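Local structure of D-glycero-D-manno-heptose 1-phosphate kinase (Bacteroides thetaiotaomicron, 3K85) at residues A[38-50]-A[118-130]. The protein probably phosphorylates a sugar substrate, presumably D-glycero-D-manno-heptose 1-phosphate, using ATP, as a member of the GHMP kinase family. Residues are numbered along the deposited sequence; the frame is centred on the assembly and turned at random.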
loop_
_atom_site.group_PDB
_atom_site.type_symbol
_atom_site.label_atom_id
_atom_site.label_comp_id
_atom_site.label_asym_id
_atom_site.label_seq_id
_atom_site.Cartn_x
_atom_site.Cartn_y
_atom_site.Cartn_z
ATOM N N ASN A 38 7.358 -7.040 -15.143
ATOM C CA ASN A 38 6.672 -7.597 -16.309
ATOM C C ASN A 38 7.251 -8.833 -17.002
ATOM O O ASN A 38 7.096 -8.990 -18.219
ATOM C CB ASN A 38 6.439 -6.500 -17.354
ATOM C CG ASN A 38 7.721 -5.836 -17.798
ATOM O OD1 ASN A 38 8.803 -6.120 -17.273
ATOM N ND2 ASN A 38 7.608 -4.929 -18.758
ATOM N N LEU A 39 7.909 -9.703 -16.243
ATOM C CA LEU A 39 8.439 -10.959 -16.781
ATOM C C LEU A 39 7.607 -12.016 -16.061
ATOM O O LEU A 39 7.607 -12.075 -14.832
ATOM C CB LEU A 39 9.932 -11.104 -16.467
ATOM C CG LEU A 39 10.867 -10.476 -17.511
ATOM C CD1 LEU A 39 10.329 -9.125 -17.972
ATOM C CD2 LEU A 39 12.247 -10.319 -16.919
ATOM N N TYR A 40 6.916 -12.859 -16.823
ATOM C CA TYR A 40 6.006 -13.830 -16.239
ATOM C C TYR A 40 6.220 -15.326 -16.444
ATOM O O TYR A 40 7.140 -15.769 -17.132
ATOM C CB TYR A 40 4.598 -13.512 -16.732
ATOM C CG TYR A 40 4.165 -12.071 -16.569
ATOM C CD1 TYR A 40 3.416 -11.669 -15.452
ATOM C CD2 TYR A 40 4.437 -11.117 -17.565
ATOM C CE1 TYR A 40 2.937 -10.360 -15.333
ATOM C CE2 TYR A 40 3.965 -9.801 -17.453
ATOM C CZ TYR A 40 3.210 -9.434 -16.332
ATOM O OH TYR A 40 2.704 -8.156 -16.215
ATOM N N ALA A 41 5.310 -16.080 -15.826
ATOM C CA ALA A 41 5.226 -17.531 -15.909
ATOM C C ALA A 41 3.804 -17.691 -16.425
ATOM O O ALA A 41 2.886 -17.045 -15.916
ATOM C CB ALA A 41 5.359 -18.167 -14.519
ATOM N N TYR A 42 3.597 -18.521 -17.435
ATOM C CA TYR A 42 2.247 -18.673 -17.956
ATOM C C TYR A 42 1.876 -20.123 -17.868
ATOM O O TYR A 42 2.734 -20.987 -17.837
ATOM C CB TYR A 42 2.154 -18.231 -19.422
ATOM C CG TYR A 42 2.795 -16.891 -19.715
ATOM C CD1 TYR A 42 2.020 -15.758 -20.016
ATOM C CD2 TYR A 42 4.178 -16.759 -19.719
ATOM C CE1 TYR A 42 2.631 -14.526 -20.321
ATOM C CE2 TYR A 42 4.791 -15.543 -20.016
ATOM C CZ TYR A 42 4.023 -14.432 -20.315
ATOM O OH TYR A 42 4.670 -13.239 -20.574
ATOM N N CYS A 43 0.584 -20.386 -17.835
ATOM C CA CYS A 43 0.113 -21.745 -17.759
ATOM C C CYS A 43 -1.311 -21.782 -18.261
ATOM O O CYS A 43 -2.099 -20.884 -17.975
ATOM C CB CYS A 43 0.171 -22.248 -16.309
ATOM S SG CYS A 43 -0.727 -23.805 -16.017
ATOM N N THR A 44 -1.635 -22.784 -19.064
ATOM C CA THR A 44 -3.006 -22.923 -19.507
ATOM C C THR A 44 -3.377 -24.365 -19.263
ATOM O O THR A 44 -2.569 -25.273 -19.477
ATOM C CB THR A 44 -3.216 -22.538 -20.988
ATOM O OG1 THR A 44 -4.060 -23.513 -21.610
ATOM C CG2 THR A 44 -1.896 -22.426 -21.715
ATOM N N ILE A 45 -4.582 -24.562 -18.749
ATOM C CA ILE A 45 -5.075 -25.890 -18.448
ATOM C C ILE A 45 -6.435 -26.075 -19.109
ATOM O O ILE A 45 -7.339 -25.258 -18.950
ATOM C CB ILE A 45 -5.198 -26.106 -16.911
ATOM C CG1 ILE A 45 -3.813 -26.057 -16.271
ATOM C CG2 ILE A 45 -5.853 -27.453 -16.611
ATOM C CD1 ILE A 45 -3.822 -26.263 -14.765
ATOM N N GLU A 46 -6.563 -27.146 -19.873
ATOM C CA GLU A 46 -7.813 -27.439 -20.542
ATOM C C GLU A 46 -8.226 -28.859 -20.200
ATOM O O GLU A 46 -7.460 -29.805 -20.400
ATOM C CB GLU A 46 -7.663 -27.251 -22.060
ATOM C CG GLU A 46 -6.374 -27.797 -22.649
ATOM C CD GLU A 46 -6.176 -27.390 -24.108
ATOM O OE1 GLU A 46 -7.054 -27.715 -24.946
ATOM O OE2 GLU A 46 -5.141 -26.748 -24.414
ATOM N N GLU A 47 -9.429 -29.003 -19.659
ATOM C CA GLU A 47 -9.917 -30.319 -19.287
ATOM C C GLU A 47 -10.220 -31.167 -20.515
ATOM O O GLU A 47 -10.589 -30.651 -21.572
ATOM C CB GLU A 47 -11.176 -30.222 -18.424
ATOM C CG GLU A 47 -11.640 -31.589 -17.943
ATOM C CD GLU A 47 -13.083 -31.610 -17.486
ATOM O OE1 GLU A 47 -13.378 -31.055 -16.405
ATOM O OE2 GLU A 47 -13.924 -32.186 -18.219
ATOM N N THR A 48 -10.060 -32.476 -20.362
ATOM C CA THR A 48 -10.317 -33.411 -21.443
ATOM C C THR A 48 -10.916 -34.694 -20.888
ATOM O O THR A 48 -10.756 -35.002 -19.704
ATOM C CB THR A 48 -9.024 -33.763 -22.203
ATOM O OG1 THR A 48 -9.323 -34.729 -23.215
ATOM C CG2 THR A 48 -7.982 -34.345 -21.261
ATOM N N ASN A 49 -11.611 -35.437 -21.743
ATOM C CA ASN A 49 -12.223 -36.697 -21.340
ATOM C C ASN A 49 -11.488 -37.881 -21.956
ATOM O O ASN A 49 -12.071 -38.948 -22.136
ATOM C CB ASN A 49 -13.693 -36.737 -21.763
ATOM C CG ASN A 49 -14.552 -35.762 -20.980
ATOM O OD1 ASN A 49 -14.611 -35.821 -19.746
ATOM N ND2 ASN A 49 -15.229 -34.860 -21.692
ATOM N N SER A 50 -10.207 -37.693 -22.269
ATOM C CA SER A 50 -9.400 -38.743 -22.876
ATOM C C SER A 50 -8.863 -39.737 -21.850
ATOM O O SER A 50 -8.426 -40.832 -22.206
ATOM C CB SER A 50 -8.224 -38.132 -23.641
ATOM O OG SER A 50 -7.181 -37.750 -22.761
ATOM N N THR A 118 7.548 -18.463 -8.707
ATOM C CA THR A 118 6.583 -17.777 -9.546
ATOM C C THR A 118 5.784 -18.797 -10.334
ATOM O O THR A 118 4.550 -18.699 -10.403
ATOM C CB THR A 118 7.278 -16.798 -10.502
ATOM O OG1 THR A 118 7.734 -15.665 -9.758
ATOM C CG2 THR A 118 6.331 -16.334 -11.591
HETATM N N MSE A 119 6.470 -19.793 -10.900
HETATM C CA MSE A 119 5.784 -20.823 -11.686
HETATM C C MSE A 119 4.834 -21.689 -10.861
HETATM O O MSE A 119 3.744 -22.052 -11.335
HETATM C CB MSE A 119 6.793 -21.716 -12.418
HETATM C CG MSE A 119 6.140 -22.877 -13.182
HETATM SE SE MSE A 119 4.823 -22.335 -14.527
HETATM C CE MSE A 119 6.084 -21.538 -15.777
ATOM N N VAL A 120 5.246 -22.042 -9.644
ATOM C CA VAL A 120 4.391 -22.841 -8.758
ATOM C C VAL A 120 3.109 -22.038 -8.477
ATOM O O VAL A 120 2.000 -22.572 -8.543
ATOM C CB VAL A 120 5.102 -23.155 -7.409
ATOM C CG1 VAL A 120 4.106 -23.754 -6.416
ATOM C CG2 VAL A 120 6.254 -24.125 -7.639
ATOM N N VAL A 121 3.260 -20.749 -8.187
ATOM C CA VAL A 121 2.098 -19.900 -7.937
ATOM C C VAL A 121 1.212 -19.881 -9.179
ATOM O O VAL A 121 0.006 -20.081 -9.099
ATOM C CB VAL A 121 2.518 -18.441 -7.598
ATOM C CG1 VAL A 121 1.266 -17.536 -7.454
ATOM C CG2 VAL A 121 3.353 -18.434 -6.310
ATOM N N CYS A 122 1.822 -19.653 -10.334
ATOM C CA CYS A 122 1.082 -19.624 -11.585
ATOM C C CYS A 122 0.297 -20.918 -11.778
ATOM O O CYS A 122 -0.896 -20.897 -12.064
ATOM C CB CYS A 122 2.048 -19.416 -12.763
ATOM S SG CYS A 122 1.211 -19.338 -14.349
ATOM N N ILE A 123 0.969 -22.054 -11.620
ATOM C CA ILE A 123 0.289 -23.335 -11.781
ATOM C C ILE A 123 -0.859 -23.442 -10.786
ATOM O O ILE A 123 -1.964 -23.867 -11.145
ATOM C CB ILE A 123 1.263 -24.515 -11.587
ATOM C CG1 ILE A 123 2.358 -24.459 -12.655
ATOM C CG2 ILE A 123 0.510 -25.825 -11.668
ATOM C CD1 ILE A 123 3.445 -25.488 -12.454
ATOM N N LEU A 124 -0.604 -23.055 -9.538
ATOM C CA LEU A 124 -1.643 -23.090 -8.506
ATOM C C LEU A 124 -2.841 -22.255 -8.940
ATOM O O LEU A 124 -3.999 -22.674 -8.826
ATOM C CB LEU A 124 -1.093 -22.551 -7.184
ATOM C CG LEU A 124 -0.611 -23.643 -6.228
ATOM C CD1 LEU A 124 0.158 -23.038 -5.068
ATOM C CD2 LEU A 124 -1.819 -24.424 -5.731
ATOM N N LYS A 125 -2.553 -21.062 -9.449
ATOM C CA LYS A 125 -3.606 -20.179 -9.903
ATOM C C LYS A 125 -4.443 -20.829 -10.996
ATOM O O LYS A 125 -5.673 -20.682 -11.012
ATOM C CB LYS A 125 -3.021 -18.853 -10.390
ATOM C CG LYS A 125 -3.248 -17.698 -9.423
ATOM C CD LYS A 125 -4.748 -17.493 -9.193
ATOM C CE LYS A 125 -5.037 -16.221 -8.420
ATOM N NZ LYS A 125 -4.208 -16.153 -7.188
ATOM N N ALA A 126 -3.802 -21.560 -11.907
ATOM C CA ALA A 126 -4.569 -22.208 -12.965
ATOM C C ALA A 126 -5.501 -23.226 -12.322
ATOM O O ALA A 126 -6.682 -23.268 -12.648
ATOM C CB ALA A 126 -3.649 -22.888 -13.963
ATOM N N PHE A 127 -4.975 -24.035 -11.400
ATOM C CA PHE A 127 -5.807 -25.030 -10.719
ATOM C C PHE A 127 -6.933 -24.368 -9.921
ATOM O O PHE A 127 -8.087 -24.814 -9.984
ATOM C CB PHE A 127 -4.959 -25.930 -9.800
ATOM C CG PHE A 127 -4.297 -27.080 -10.524
ATOM C CD1 PHE A 127 -5.040 -28.188 -10.928
ATOM C CD2 PHE A 127 -2.938 -27.042 -10.833
ATOM C CE1 PHE A 127 -4.436 -29.239 -11.629
ATOM C CE2 PHE A 127 -2.332 -28.081 -11.532
ATOM C CZ PHE A 127 -3.084 -29.182 -11.929
ATOM N N ILE A 128 -6.611 -23.302 -9.190
ATOM C CA ILE A 128 -7.629 -22.598 -8.405
ATOM C C ILE A 128 -8.755 -22.109 -9.321
ATOM O O ILE A 128 -9.939 -22.319 -9.040
ATOM C CB ILE A 128 -7.022 -21.387 -7.666
ATOM C CG1 ILE A 128 -5.959 -21.870 -6.675
ATOM C CG2 ILE A 128 -8.129 -20.587 -6.981
ATOM C CD1 ILE A 128 -5.132 -20.760 -6.045
ATOM N N GLU A 129 -8.380 -21.455 -10.417
ATOM C CA GLU A 129 -9.347 -20.957 -11.397
ATOM C C GLU A 129 -10.138 -22.146 -11.959
ATOM O O GLU A 129 -11.367 -22.129 -12.045
ATOM C CB GLU A 129 -8.594 -20.258 -12.533
ATOM C CG GLU A 129 -9.467 -19.557 -13.545
ATOM C CD GLU A 129 -10.322 -18.478 -12.919
ATOM O OE1 GLU A 129 -9.794 -17.709 -12.083
ATOM O OE2 GLU A 129 -11.522 -18.397 -13.272
ATOM N N TRP A 130 -9.394 -23.173 -12.340
ATOM C CA TRP A 130 -9.918 -24.421 -12.892
ATOM C C TRP A 130 -10.952 -25.076 -11.948
ATOM O O TRP A 130 -12.112 -25.268 -12.314
ATOM C CB TRP A 130 -8.697 -25.333 -13.144
ATOM C CG TRP A 130 -8.872 -26.797 -13.517
ATOM C CD1 TRP A 130 -7.926 -27.792 -13.365
ATOM C CD2 TRP A 130 -10.002 -27.418 -14.130
ATOM N NE1 TRP A 130 -8.403 -28.983 -13.845
ATOM C CE2 TRP A 130 -9.674 -28.784 -14.320
ATOM C CE3 TRP A 130 -11.258 -26.960 -14.539
ATOM C CZ2 TRP A 130 -10.564 -29.692 -14.901
ATOM C CZ3 TRP A 130 -12.145 -27.864 -15.118
ATOM C CH2 TRP A 130 -11.791 -29.214 -15.291
#
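A41, C43 and I45, alternate residues on one face of strand 39-47, pack against T118, C122, A126 and W130 of helix 115-131 in a buried helix-on-sheet contact. The segment axes run in roughly the same direction, 32° apart, with a closest approach of 7.7 Å. Where the backbones come nearest, the methyl of A41 fits between T118 CG2 (3.6 Å from A41 CB) and the selenomethionine methyl CE of M119, whose chain bends at chi2 and chi3 to bring it over the strand. The trans chi1 of C122 (-179°) turns its SG to the strand, where it meets C43 CB at 3.7 Å, and C43 SG in turn lies 3.7 Å from A126 CB. In this N-terminal GHMP kinase domain, of the ribosomal protein S5-like alpha/beta type, strands 4-15 and 99-105 flank strand 39-47, and helix 137-151 packs on the helix from its other side through V120 and L124. I45 divides its branches between two rings. CD1 presses on A126 CB and sits over the centre of the F127 ring in a CH-pi contact, 4.0 Å from the centroid and 10° off the normal; CG2 makes a second CH-pi contact over the five-membered ring of W130, 4.2 Å from that centroid. Toward solvent, the poorly ordered E47 lies by the six-membered ring of W130, its exact placement doubtful. At the opposite end, T118 OG1 hydrogen-bonds to the carbonyl of P9, sharing its single proton with the carbonyl of G114 one helical turn back.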